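Local structure of Aar187cp (Eremothecium gossypii, 3ZIL) at residues 39-44 with 129-134; 48-53 with 88-93; 284-289 with 327-332; 168-173 with 207-212. The protein probably regulates the establishment of sister-chromatid cohesion by acting on cohesin, its C-terminal Wap1 domain being the part described here. One frame throughout, in Å; residues are numbered along the deposited sequence.

Contact 1: 39-44 with 129-134; sequences RRNNML and RLVKLN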
loop_
_atom_site.group_PDB
_atom_site.type_symbol
_atom_site.label_atom_id
_atom_site.label_comp_id
_atom_site.label_asym_id
_atom_site.label_seq_id
_atom_site.Cartn_x
_atom_site.Cartn_y
_atom_site.Cartn_z
ATOM N N ARG A 39 -2.540 -33.018 14.372
ATOM C CA ARG A 39 -1.599 -32.242 13.532
ATOM C C ARG A 39 -1.372 -30.873 14.160
ATOM O O ARG A 39 -0.207 -30.451 14.458
ATOM C CB ARG A 39 -2.125 -32.124 12.103
ATOM C CG ARG A 39 -1.333 -31.148 11.197
ATOM C CD ARG A 39 -1.807 -31.237 9.718
ATOM N NE ARG A 39 -1.502 -30.075 8.859
ATOM C CZ ARG A 39 -0.313 -29.703 8.389
ATOM N NH1 ARG A 39 0.839 -30.320 8.765
ATOM N NH2 ARG A 39 -0.258 -28.628 7.580
ATOM N N ARG A 40 -2.488 -30.176 14.370
ATOM C CA ARG A 40 -2.420 -28.843 14.994
ATOM C C ARG A 40 -1.605 -28.854 16.309
ATOM O O ARG A 40 -0.871 -27.890 16.592
ATOM C CB ARG A 40 -3.807 -28.278 15.258
ATOM C CG ARG A 40 -3.733 -26.908 15.877
ATOM C CD ARG A 40 -5.091 -26.316 16.177
ATOM N NE ARG A 40 -5.890 -26.783 17.321
ATOM C CZ ARG A 40 -5.483 -27.444 18.376
ATOM N NH1 ARG A 40 -4.210 -27.774 18.499
ATOM N NH2 ARG A 40 -6.365 -27.770 19.322
ATOM N N ASN A 41 -1.789 -29.918 17.102
ATOM C CA ASN A 41 -1.153 -30.006 18.403
ATOM C C ASN A 41 0.349 -30.239 18.302
ATOM O O ASN A 41 1.140 -29.618 19.053
ATOM C CB ASN A 41 -1.851 -31.068 19.279
ATOM C CG ASN A 41 -3.207 -30.551 19.843
ATOM O OD1 ASN A 41 -3.650 -29.445 19.522
ATOM N ND2 ASN A 41 -3.858 -31.342 20.628
ATOM N N ASN A 42 0.753 -31.102 17.363
ATOM C CA ASN A 42 2.171 -31.275 17.113
ATOM C C ASN A 42 2.730 -29.939 16.601
ATOM O O ASN A 42 3.845 -29.582 16.960
ATOM C CB ASN A 42 2.469 -32.379 16.079
ATOM C CG ASN A 42 2.232 -33.800 16.663
ATOM O OD1 ASN A 42 2.290 -34.770 15.969
ATOM N ND2 ASN A 42 1.983 -33.881 17.917
ATOM N N MET A 43 1.994 -29.250 15.741
ATOM C CA MET A 43 2.588 -27.977 15.141
ATOM C C MET A 43 2.768 -26.959 16.288
ATOM O O MET A 43 3.776 -26.191 16.354
ATOM C CB MET A 43 1.705 -27.429 13.979
ATOM C CG MET A 43 2.336 -26.163 13.285
ATOM S SD MET A 43 1.167 -25.767 11.917
ATOM C CE MET A 43 1.365 -27.126 10.760
ATOM N N LEU A 44 1.785 -26.928 17.182
ATOM C CA LEU A 44 1.890 -26.036 18.346
ATOM C C LEU A 44 3.121 -26.280 19.200
ATOM O O LEU A 44 3.897 -25.352 19.583
ATOM C CB LEU A 44 0.602 -26.085 19.194
ATOM C CG LEU A 44 0.586 -25.308 20.543
ATOM C CD1 LEU A 44 0.846 -23.822 20.179
ATOM C CD2 LEU A 44 -0.724 -25.455 21.315
ATOM N N ARG A 129 -6.383 -28.873 28.533
ATOM C CA ARG A 129 -5.869 -27.799 29.374
ATOM C C ARG A 129 -4.457 -27.423 29.008
ATOM O O ARG A 129 -4.091 -26.236 28.903
ATOM C CB ARG A 129 -5.921 -28.193 30.871
ATOM C CG ARG A 129 -5.281 -27.172 31.817
ATOM C CD ARG A 129 -4.513 -27.842 32.956
ATOM N NE ARG A 129 -3.795 -26.927 33.862
ATOM C CZ ARG A 129 -2.488 -26.988 34.138
ATOM N NH1 ARG A 129 -1.714 -27.905 33.556
ATOM N NH2 ARG A 129 -1.943 -26.116 34.993
ATOM N N LEU A 130 -3.595 -28.426 28.891
ATOM C CA LEU A 130 -2.197 -28.130 28.552
ATOM C C LEU A 130 -2.027 -27.461 27.145
ATOM O O LEU A 130 -1.106 -26.616 26.983
ATOM C CB LEU A 130 -1.347 -29.359 28.650
ATOM C CG LEU A 130 0.169 -29.161 28.535
ATOM C CD1 LEU A 130 0.705 -28.060 29.469
ATOM C CD2 LEU A 130 0.867 -30.486 28.827
ATOM N N VAL A 131 -2.873 -27.893 26.165
ATOM C CA VAL A 131 -2.920 -27.342 24.804
ATOM C C VAL A 131 -3.219 -25.845 24.953
ATOM O O VAL A 131 -2.496 -25.002 24.396
ATOM C CB VAL A 131 -3.904 -28.105 23.860
ATOM C CG1 VAL A 131 -4.310 -27.212 22.665
ATOM C CG2 VAL A 131 -3.271 -29.396 23.283
ATOM N N LYS A 132 -4.244 -25.499 25.754
ATOM C CA LYS A 132 -4.661 -24.115 25.918
ATOM C C LYS A 132 -3.585 -23.288 26.626
ATOM O O LYS A 132 -3.286 -22.144 26.230
ATOM C CB LYS A 132 -5.965 -24.032 26.715
ATOM C CG LYS A 132 -7.218 -24.457 26.002
ATOM C CD LYS A 132 -8.312 -24.555 27.069
ATOM C CE LYS A 132 -9.635 -24.156 26.471
ATOM N NZ LYS A 132 -10.254 -25.447 26.241
ATOM N N LEU A 133 -2.981 -23.852 27.676
ATOM C CA LEU A 133 -1.829 -23.172 28.313
ATOM C C LEU A 133 -0.693 -22.966 27.338
ATOM O O LEU A 133 -0.050 -21.911 27.348
ATOM C CB LEU A 133 -1.270 -23.971 29.466
ATOM C CG LEU A 133 -1.397 -23.546 30.919
ATOM C CD1 LEU A 133 -2.594 -22.653 31.230
ATOM C CD2 LEU A 133 -1.394 -24.847 31.716
ATOM N N ASN A 134 -0.371 -23.990 26.545
ATOM C CA ASN A 134 0.739 -23.885 25.565
ATOM C C ASN A 134 0.487 -22.811 24.523
ATOM O O ASN A 134 1.404 -22.093 24.088
ATOM C CB ASN A 134 1.020 -25.236 24.854
ATOM C CG ASN A 134 1.924 -26.160 25.680
ATOM O OD1 ASN A 134 2.524 -25.760 26.686
ATOM N ND2 ASN A 134 2.040 -27.382 25.242
#
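Asn134, which meets Leu44 through its CB, is tied into its own helix by one of the shortest sound polar bonds here, Asn134 N to Leu130 O at 2.8 Å. No hydrogen bond crosses between 39-44, in the N-terminal half of helix 36-52, and 129-134, the opening turns of helix 129-141. The two segment axes stay 10.9 Å apart and diverge by 45°, a spacing bridged by a few projecting side chains.

Val131 is the central one. With CG1 anti to the backbone N (chi1 159°), both its methyls face the amide of Asn41, the two side chains crossing at about a right angle. Val131 CG2 lies 3.3 Å from Asn41 ND2, and Val131 CG1 is 3.9 Å from Asn41 OD1. CG1 of Val131 also meets Arg40 NH2 at 4.0 Å, the guanidinium being turned obliquely to the methyl. Arg40 and Asn41 are themselves modelled implausibly near each other, so the fine placement of both polar ends is doubtful. Leu44 is on surer ground: its CD2 lies against Val131 O at 3.6 Å and Asn134 CB at 4.0 Å, entering between residues one turn apart.

Outside this pair, Ser128 OG bonds to Val131 N, and Arg40 NH2 makes a weak bond to Ala126 O; Ile125 in the same loop touches both Arg40 and Val131. Chemically, then, the two helices meet through dispersion between methyls and polar side-chain ends, a cohesion with little directional demand, while Ser128 supplies a directed bond at the start of helix 129-141.

Contact 2: 48-53 with 88-93; sequences LDMMNN and CFIADK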
loop_
_atom_site.group_PDB
_atom_site.type_symbol
_atom_site.label_atom_id
_atom_site.label_comp_id
_atom_site.label_asym_id
_atom_site.label_seq_id
_atom_site.Cartn_x
_atom_site.Cartn_y
_atom_site.Cartn_z
ATOM N N LEU A 48 6.395 -23.833 19.677
ATOM C CA LEU A 48 6.751 -23.406 21.055
ATOM C C LEU A 48 8.220 -23.796 21.433
ATOM O O LEU A 48 8.969 -22.981 21.964
ATOM C CB LEU A 48 5.701 -23.859 22.046
ATOM C CG LEU A 48 5.738 -23.190 23.441
ATOM C CD1 LEU A 48 5.556 -21.666 23.460
ATOM C CD2 LEU A 48 4.632 -23.816 24.254
ATOM N N ASP A 49 8.656 -24.995 21.048
ATOM C CA ASP A 49 10.073 -25.390 21.115
ATOM C C ASP A 49 11.004 -24.432 20.344
ATOM O O ASP A 49 12.076 -24.012 20.842
ATOM C CB ASP A 49 10.214 -26.826 20.604
ATOM C CG ASP A 49 9.516 -27.839 21.520
ATOM O OD1 ASP A 49 9.087 -27.470 22.622
ATOM O OD2 ASP A 49 9.370 -29.005 21.156
ATOM N N MET A 50 10.613 -24.089 19.127
ATOM C CA MET A 50 11.444 -23.257 18.243
ATOM C C MET A 50 11.512 -21.883 18.826
ATOM O O MET A 50 12.573 -21.305 18.889
ATOM C CB MET A 50 10.797 -23.137 16.847
ATOM C CG MET A 50 10.876 -24.427 16.063
ATOM S SD MET A 50 10.011 -24.415 14.472
ATOM C CE MET A 50 11.142 -23.285 13.700
ATOM N N MET A 51 10.369 -21.364 19.256
ATOM C CA MET A 51 10.298 -20.084 19.983
ATOM C C MET A 51 11.203 -20.128 21.216
ATOM O O MET A 51 11.876 -19.162 21.466
ATOM C CB MET A 51 8.853 -19.706 20.384
ATOM C CG MET A 51 8.776 -18.332 21.038
ATOM S SD MET A 51 9.039 -16.958 19.846
ATOM C CE MET A 51 7.374 -16.757 19.182
ATOM N N ASN A 52 11.292 -21.279 21.921
ATOM C CA ASN A 52 12.097 -21.367 23.130
ATOM C C ASN A 52 13.585 -21.773 22.910
ATOM O O ASN A 52 14.404 -21.691 23.834
ATOM C CB ASN A 52 11.396 -22.330 24.137
ATOM C CG ASN A 52 10.105 -21.731 24.748
ATOM O OD1 ASN A 52 9.849 -20.519 24.664
ATOM N ND2 ASN A 52 9.244 -22.596 25.294
ATOM N N ASN A 53 13.944 -22.227 21.703
ATOM C CA ASN A 53 15.240 -22.869 21.510
ATOM C C ASN A 53 15.825 -22.541 20.124
ATOM O O ASN A 53 15.473 -23.166 19.097
ATOM C CB ASN A 53 15.137 -24.401 21.800
ATOM C CG ASN A 53 16.449 -25.118 21.567
ATOM O OD1 ASN A 53 17.410 -24.492 21.154
ATOM N ND2 ASN A 53 16.501 -26.423 21.799
ATOM N N CYS A 88 2.047 -19.237 9.826
ATOM C CA CYS A 88 2.691 -17.902 9.567
ATOM C C CYS A 88 3.984 -17.717 10.465
ATOM O O CYS A 88 4.975 -17.216 9.982
ATOM C CB CYS A 88 1.742 -16.773 9.886
ATOM S SG CYS A 88 0.300 -16.588 8.828
ATOM N N PHE A 89 3.947 -18.095 11.749
ATOM C CA PHE A 89 5.157 -18.119 12.597
ATOM C C PHE A 89 6.340 -18.958 11.998
ATOM O O PHE A 89 7.444 -18.450 11.876
ATOM C CB PHE A 89 4.817 -18.530 14.056
ATOM C CG PHE A 89 6.025 -18.814 14.882
ATOM C CD1 PHE A 89 6.828 -17.766 15.366
ATOM C CD2 PHE A 89 6.433 -20.126 15.098
ATOM C CE1 PHE A 89 7.966 -18.028 16.111
ATOM C CE2 PHE A 89 7.598 -20.386 15.821
ATOM C CZ PHE A 89 8.364 -19.334 16.327
ATOM N N ILE A 90 6.076 -20.200 11.545
ATOM C CA ILE A 90 7.042 -21.019 10.889
ATOM C C ILE A 90 7.676 -20.289 9.686
ATOM O O ILE A 90 8.934 -20.262 9.547
ATOM C CB ILE A 90 6.413 -22.373 10.459
ATOM C CG1 ILE A 90 6.029 -23.147 11.709
ATOM C CG2 ILE A 90 7.330 -23.121 9.468
ATOM C CD1 ILE A 90 7.216 -23.372 12.625
ATOM N N ALA A 91 6.850 -19.752 8.796
ATOM C CA ALA A 91 7.391 -19.054 7.621
ATOM C C ALA A 91 8.309 -17.923 8.062
ATOM O O ALA A 91 9.377 -17.709 7.484
ATOM C CB ALA A 91 6.287 -18.470 6.759
ATOM N N ASP A 92 7.861 -17.167 9.051
ATOM C CA ASP A 92 8.685 -16.099 9.618
ATOM C C ASP A 92 9.926 -16.570 10.432
ATOM O O ASP A 92 10.919 -15.894 10.416
ATOM C CB ASP A 92 7.807 -15.194 10.445
ATOM C CG ASP A 92 8.481 -13.882 10.868
ATOM O OD1 ASP A 92 9.287 -13.331 10.071
ATOM O OD2 ASP A 92 8.113 -13.394 12.014
ATOM N N LYS A 93 9.874 -17.714 11.107
ATOM C CA LYS A 93 10.933 -18.117 12.035
ATOM C C LYS A 93 12.024 -18.825 11.247
ATOM O O LYS A 93 13.186 -18.663 11.580
ATOM C CB LYS A 93 10.374 -19.092 13.089
ATOM C CG LYS A 93 11.306 -19.333 14.264
ATOM C CD LYS A 93 11.764 -18.044 14.949
ATOM C CE LYS A 93 13.053 -18.341 15.696
ATOM N NZ LYS A 93 13.048 -17.518 16.923
HETATM O O HOH W 1 14.172 -19.302 18.971
#
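Sulfur meets ring where Met51 reaches Phe89. The methionine chain starts with CG anti to the backbone N (chi1 -176°) and then bends at both later torsions, which carries its methyl back to the ring: Met51 CE stands 3.4 Å from Phe89 CE1. Its sulfur is 5.1 Å from the ring centroid, 59° off the normal, so this Met-aromatic contact is oblique. The same ring receives Met50 CB at its edge, near the ring plane, while Lys93 CB from its own helix lies over one face, offset toward the rim.

Purely apolar touches come from Met50. Its SD packs against Ile90 CD1 at 3.5 Å, the two side chains crossing at about a right angle, and its terminal CE meets Lys93 CG at 4.0 Å as the two chains slide past each other in opposite directions. The segments belong to helices 36-52 and 81-93, which run in broadly the same direction, 34° apart, with helix 54-72 between them in sequence; Leu56 and Cys57 of that helix also touch Met50. Such a grouping of successive helices is consistent with an alpha-solenoid, and the Wap1 family is placed in the TPR clan.

Direct hydrogen bonds across the pair are absent, but one water supplies a polar bridge beside the sulfur and ring contacts. It donates to Met50 O at 2.6 Å and accepts from Lys93 NZ at 2.9 Å. The Met50 carbonyl belongs to the last turn of helix 36-52, and Lys93 is the final residue of helix 81-93.

Contact 3: 284-289 with 327-332; sequences LLLNIV and LLVYAY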
loop_
_atom_site.group_PDB
_atom_site.type_symbol
_atom_site.label_atom_id
_atom_site.label_comp_id
_atom_site.label_asym_id
_atom_site.label_seq_id
_atom_site.Cartn_x
_atom_site.Cartn_y
_atom_site.Cartn_z
ATOM N N LEU A 284 -1.670 13.689 -6.576
ATOM C CA LEU A 284 -2.976 13.026 -6.819
ATOM C C LEU A 284 -3.956 13.983 -7.551
ATOM O O LEU A 284 -4.591 13.589 -8.528
ATOM C CB LEU A 284 -3.551 12.423 -5.536
ATOM C CG LEU A 284 -4.958 11.877 -5.669
ATOM C CD1 LEU A 284 -4.972 10.743 -6.694
ATOM C CD2 LEU A 284 -5.471 11.399 -4.328
ATOM N N LEU A 285 -4.080 15.234 -7.055
ATOM C CA LEU A 285 -4.745 16.267 -7.837
ATOM C C LEU A 285 -4.354 16.266 -9.343
ATOM O O LEU A 285 -5.251 16.290 -10.222
ATOM C CB LEU A 285 -4.553 17.647 -7.243
ATOM C CG LEU A 285 -5.429 17.789 -5.970
ATOM C CD1 LEU A 285 -4.993 18.966 -5.118
ATOM C CD2 LEU A 285 -6.882 17.905 -6.419
ATOM N N LEU A 286 -3.062 16.300 -9.611
ATOM C CA LEU A 286 -2.535 16.368 -10.981
ATOM C C LEU A 286 -3.040 15.209 -11.854
ATOM O O LEU A 286 -3.470 15.425 -13.008
ATOM C CB LEU A 286 -0.988 16.432 -10.970
ATOM C CG LEU A 286 -0.332 16.583 -12.386
ATOM C CD1 LEU A 286 -0.667 17.941 -12.987
ATOM C CD2 LEU A 286 1.206 16.436 -12.306
ATOM N N ASN A 287 -2.988 13.999 -11.281
ATOM C CA ASN A 287 -3.491 12.816 -11.915
ATOM C C ASN A 287 -4.961 13.017 -12.301
ATOM O O ASN A 287 -5.372 12.679 -13.396
ATOM C CB ASN A 287 -3.291 11.563 -11.040
ATOM C CG ASN A 287 -2.184 10.647 -11.607
ATOM O OD1 ASN A 287 -1.416 11.071 -12.509
ATOM N ND2 ASN A 287 -2.082 9.415 -11.082
ATOM N N ILE A 288 -5.728 13.645 -11.436
ATOM C CA ILE A 288 -7.191 13.761 -11.706
ATOM C C ILE A 288 -7.415 14.968 -12.623
ATOM O O ILE A 288 -8.121 14.846 -13.660
ATOM C CB ILE A 288 -7.993 13.959 -10.381
ATOM C CG1 ILE A 288 -7.859 12.721 -9.460
ATOM C CG2 ILE A 288 -9.496 14.245 -10.625
ATOM C CD1 ILE A 288 -8.173 13.015 -8.013
ATOM N N VAL A 289 -6.840 16.134 -12.258
ATOM C CA VAL A 289 -7.225 17.337 -12.981
ATOM C C VAL A 289 -6.671 17.482 -14.399
ATOM O O VAL A 289 -7.312 18.211 -15.186
ATOM C CB VAL A 289 -6.930 18.639 -12.240
ATOM C CG1 VAL A 289 -7.630 18.616 -10.882
ATOM C CG2 VAL A 289 -5.422 18.895 -12.186
ATOM N N LEU A 327 1.597 25.244 -8.797
ATOM C CA LEU A 327 1.276 26.164 -9.894
ATOM C C LEU A 327 0.773 25.393 -11.122
ATOM O O LEU A 327 -0.087 25.860 -11.854
ATOM C CB LEU A 327 2.536 26.932 -10.288
ATOM C CG LEU A 327 3.009 27.968 -9.260
ATOM C CD1 LEU A 327 4.283 28.710 -9.709
ATOM C CD2 LEU A 327 1.940 28.974 -8.918
ATOM N N LEU A 328 1.390 24.237 -11.378
ATOM C CA LEU A 328 0.945 23.381 -12.459
ATOM C C LEU A 328 -0.506 22.949 -12.198
ATOM O O LEU A 328 -1.338 22.986 -13.120
ATOM C CB LEU A 328 1.888 22.164 -12.610
ATOM C CG LEU A 328 1.471 21.060 -13.578
ATOM C CD1 LEU A 328 1.188 21.594 -14.960
ATOM C CD2 LEU A 328 2.540 19.965 -13.626
ATOM N N VAL A 329 -0.793 22.512 -10.973
ATOM C CA VAL A 329 -2.122 22.000 -10.696
ATOM C C VAL A 329 -3.102 23.196 -10.833
ATOM O O VAL A 329 -4.153 23.078 -11.475
ATOM C CB VAL A 329 -2.221 21.322 -9.306
ATOM C CG1 VAL A 329 -3.686 21.210 -8.863
ATOM C CG2 VAL A 329 -1.470 19.958 -9.281
ATOM N N TYR A 330 -2.710 24.345 -10.282
ATOM C CA TYR A 330 -3.462 25.596 -10.460
ATOM C C TYR A 330 -3.760 25.977 -11.954
ATOM O O TYR A 330 -4.877 26.317 -12.296
ATOM C CB TYR A 330 -2.763 26.759 -9.746
ATOM C CG TYR A 330 -3.558 28.029 -9.960
ATOM C CD1 TYR A 330 -4.872 28.153 -9.472
ATOM C CD2 TYR A 330 -3.026 29.082 -10.697
ATOM C CE1 TYR A 330 -5.610 29.298 -9.719
ATOM C CE2 TYR A 330 -3.756 30.229 -10.933
ATOM C CZ TYR A 330 -5.041 30.321 -10.446
ATOM O OH TYR A 330 -5.744 31.472 -10.695
ATOM N N ALA A 331 -2.771 25.906 -12.812
ATOM C CA ALA A 331 -2.936 26.230 -14.243
ATOM C C ALA A 331 -4.046 25.353 -14.832
ATOM O O ALA A 331 -4.870 25.844 -15.625
ATOM C CB ALA A 331 -1.633 25.995 -14.969
ATOM N N TYR A 332 -4.093 24.064 -14.421
ATOM C CA TYR A 332 -5.187 23.162 -14.859
ATOM C C TYR A 332 -6.540 23.618 -14.330
ATOM O O TYR A 332 -7.559 23.651 -15.067
ATOM C CB TYR A 332 -4.897 21.670 -14.473
ATOM C CG TYR A 332 -4.013 20.950 -15.510
ATOM C CD1 TYR A 332 -4.551 20.511 -16.682
ATOM C CD2 TYR A 332 -2.651 20.740 -15.303
ATOM C CE1 TYR A 332 -3.796 19.912 -17.652
ATOM C CE2 TYR A 332 -1.893 20.083 -16.242
ATOM C CZ TYR A 332 -2.486 19.654 -17.426
ATOM O OH TYR A 332 -1.772 19.031 -18.432
#
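Leu286 and Val329 mark the closest backbone approach of this contact, 5.7 Å from CA of Leu286 to CA of Val329. Leu286 CB lies against Val329 CG2 at 3.9 Å, while the other valine methyl, CG1, faces Leu285 CB at 4.0 Å. Farther along Leu286, its CD1 meets Leu328 CG at 3.8 Å, the two leucines crossing at about a right angle; Ile371 of helix 365-375 also packs on Leu328. Equally tight is Val289: chi1 of -57° sets CG1 anti to the carbonyl carbon and leaves CG2 between N and that carbon, where Val289 CG2 presses on Tyr332 CB at 3.6 Å.

The fit is looser beside these points. Val289 CG2 stands 4.4 Å from Val329 CG1, and Leu286 CD1 approaches the Tyr332 ring obliquely, 4.1 Å from CE2. Tyr332 is the one touching residue partly open to solvent; its phenol end turns to another helix, with Tyr332 OH bonded to Arg370 O.

Helices 272-289 and 321-336, 27° apart here, are thus joined by aliphatic side chains and the tyrosine ring. Cohesion across the pair probably rests on shape and exclusion of water, and the directional bond of Tyr332 is spent on helix 365-375.

Contact 4: 168-173 with 207-212; sequences AVPALA and YAQAFQ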
loop_
_atom_site.group_PDB
_atom_site.type_symbol
_atom_site.label_atom_id
_atom_site.label_comp_id
_atom_site.label_asym_id
_atom_site.label_seq_id
_atom_site.Cartn_x
_atom_site.Cartn_y
_atom_site.Cartn_z
ATOM N N ALA A 168 -6.514 -9.122 -5.249
ATOM C CA ALA A 168 -5.728 -8.501 -4.105
ATOM C C ALA A 168 -6.012 -7.029 -3.941
ATOM O O ALA A 168 -6.215 -6.491 -2.824
ATOM C CB ALA A 168 -4.223 -8.712 -4.330
ATOM N N VAL A 169 -6.012 -6.330 -5.065
ATOM C CA VAL A 169 -6.102 -4.839 -4.965
ATOM C C VAL A 169 -7.505 -4.369 -4.375
ATOM O O VAL A 169 -7.572 -3.602 -3.403
ATOM C CB VAL A 169 -5.731 -4.214 -6.316
ATOM C CG1 VAL A 169 -6.074 -2.705 -6.383
ATOM C CG2 VAL A 169 -4.246 -4.451 -6.632
ATOM N N PRO A 170 -8.613 -4.897 -4.892
ATOM C CA PRO A 170 -9.858 -4.475 -4.238
ATOM C C PRO A 170 -10.015 -5.074 -2.837
ATOM O O PRO A 170 -10.638 -4.425 -2.008
ATOM C CB PRO A 170 -10.990 -5.064 -5.133
ATOM C CG PRO A 170 -10.351 -5.798 -6.263
ATOM C CD PRO A 170 -8.830 -5.690 -6.128
ATOM N N ALA A 171 -9.526 -6.303 -2.574
ATOM C CA ALA A 171 -9.756 -6.901 -1.267
ATOM C C ALA A 171 -8.941 -6.111 -0.214
ATOM O O ALA A 171 -9.402 -5.876 0.904
ATOM C CB ALA A 171 -9.395 -8.390 -1.225
ATOM N N LEU A 172 -7.759 -5.648 -0.588
ATOM C CA LEU A 172 -6.978 -4.861 0.388
ATOM C C LEU A 172 -7.610 -3.487 0.691
ATOM O O LEU A 172 -7.505 -2.948 1.830
ATOM C CB LEU A 172 -5.572 -4.730 -0.056
ATOM C CG LEU A 172 -4.735 -6.013 0.043
ATOM C CD1 LEU A 172 -3.529 -5.897 -0.880
ATOM C CD2 LEU A 172 -4.314 -6.358 1.524
ATOM N N ALA A 173 -8.185 -2.889 -0.362
ATOM C CA ALA A 173 -8.834 -1.590 -0.262
ATOM C C ALA A 173 -10.053 -1.796 0.700
ATOM O O ALA A 173 -10.224 -1.022 1.678
ATOM C CB ALA A 173 -9.281 -1.077 -1.632
ATOM N N TYR A 207 -9.165 -2.315 -10.364
ATOM C CA TYR A 207 -8.596 -1.001 -10.026
ATOM C C TYR A 207 -9.689 0.073 -9.799
ATOM O O TYR A 207 -9.589 0.832 -8.833
ATOM C CB TYR A 207 -7.464 -0.492 -10.944
ATOM C CG TYR A 207 -6.324 -1.454 -11.143
ATOM C CD1 TYR A 207 -6.172 -2.603 -10.331
ATOM C CD2 TYR A 207 -5.393 -1.249 -12.159
ATOM C CE1 TYR A 207 -5.116 -3.500 -10.565
ATOM C CE2 TYR A 207 -4.358 -2.181 -12.404
ATOM C CZ TYR A 207 -4.217 -3.289 -11.605
ATOM O OH TYR A 207 -3.165 -4.199 -11.828
ATOM N N ALA A 208 -10.698 0.117 -10.674
ATOM C CA ALA A 208 -11.876 0.947 -10.474
ATOM C C ALA A 208 -12.533 0.747 -9.112
ATOM O O ALA A 208 -12.727 1.735 -8.384
ATOM C CB ALA A 208 -12.874 0.832 -11.638
ATOM N N GLN A 209 -12.831 -0.537 -8.756
ATOM C CA GLN A 209 -13.384 -0.871 -7.446
ATOM C C GLN A 209 -12.597 -0.376 -6.306
ATOM O O GLN A 209 -13.166 0.240 -5.366
ATOM C CB GLN A 209 -13.515 -2.429 -7.260
ATOM C CG GLN A 209 -14.427 -3.026 -8.303
ATOM C CD GLN A 209 -14.511 -4.527 -8.210
ATOM O OE1 GLN A 209 -14.529 -5.093 -7.099
ATOM N NE2 GLN A 209 -14.493 -5.200 -9.371
ATOM N N ALA A 210 -11.286 -0.666 -6.327
ATOM C CA ALA A 210 -10.400 -0.283 -5.260
ATOM C C ALA A 210 -10.348 1.256 -5.151
ATOM O O ALA A 210 -10.311 1.832 -4.038
ATOM C CB ALA A 210 -8.959 -0.828 -5.535
ATOM N N PHE A 211 -10.241 1.931 -6.292
ATOM C CA PHE A 211 -10.192 3.387 -6.240
ATOM C C PHE A 211 -11.517 3.970 -5.600
ATOM O O PHE A 211 -11.497 4.792 -4.706
ATOM C CB PHE A 211 -10.003 3.954 -7.651
ATOM C CG PHE A 211 -10.179 5.450 -7.724
ATOM C CD1 PHE A 211 -9.185 6.307 -7.322
ATOM C CD2 PHE A 211 -11.449 5.997 -8.153
ATOM C CE1 PHE A 211 -9.371 7.692 -7.370
ATOM C CE2 PHE A 211 -11.619 7.387 -8.220
ATOM C CZ PHE A 211 -10.599 8.231 -7.800
ATOM N N GLN A 212 -12.650 3.442 -6.006
ATOM C CA GLN A 212 -13.910 3.931 -5.417
ATOM C C GLN A 212 -13.925 3.640 -3.913
ATOM O O GLN A 212 -14.465 4.427 -3.120
ATOM C CB GLN A 212 -15.057 3.267 -6.134
ATOM C CG GLN A 212 -15.060 3.733 -7.600
ATOM C CD GLN A 212 -16.018 2.967 -8.484
ATOM O OE1 GLN A 212 -16.914 2.251 -7.979
ATOM N NE2 GLN A 212 -15.818 3.054 -9.830
#
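Helices 168-178 and 201-215 run nearly parallel here, their segment axes 14° apart and only 8.1 Å distant at closest, with CA of Pro170 and CA of Ala210 4.3 Å from each other. Small side chains make such proximity possible. Ala210 points its single methyl into the other helix, where Val169 CG1 meets Ala210 CB at 3.5 Å and Ala173 CB lies 3.9 Å from it, while the CA of Pro170 adds a third neighbour. The methyl is therefore seated among residues of successive turns. Pro170 suits its place in the opening turn of a helix, where the amide hydrogen it lacks has no helical acceptor to serve.

Two longer side chains flank this close approach. Tyr207 leaves its backbone away from 168-173, but chi1 of -53°, with CG beside its own N, brings the ring back obliquely to Val169: CD1 of Tyr207 is 4.0 Å from Val169 CG1, and Tyr207 CE1 is 4.1 Å from Val169 CG2. Its hydroxyl is anchored to Val196 N in the loop before helix 201-215. On the solvent-exposed flank, Gln209 reaches out extended beyond CG, and its OE1 comes within 4.0 Å of Pro170 CB.

Around the pair, Leu191 of helix 185-193 packs on both Val169 and Ala173, and Leu234 of helix 225-235 touches Val169 and Tyr207, so the contact lies buried among four consecutive helices of a helical chain without strands.

The four contacts sample an elongated helical chain without strands from one end toward the other. Contacts 1 and 2 share helix 36-52, their centres about 14 Å apart, and touch where Asn134 O packs on Leu48 CD2; along the sequence contact 2 is nested inside the loop closed by contact 1. Contact 4 follows and contact 3 comes last, their centres about 24 Å and nearest atoms about 5 Å apart, without touching. Contacts 1 and 3 lie on opposite sides of the chain's centre, about 58 Å between centres. Contacts 2, 3 and 4 join segments 34 to 38 residues apart, contact 1 being the longer closure, consistent with an extended shape built largely from nearby helices, as in alpha-solenoids.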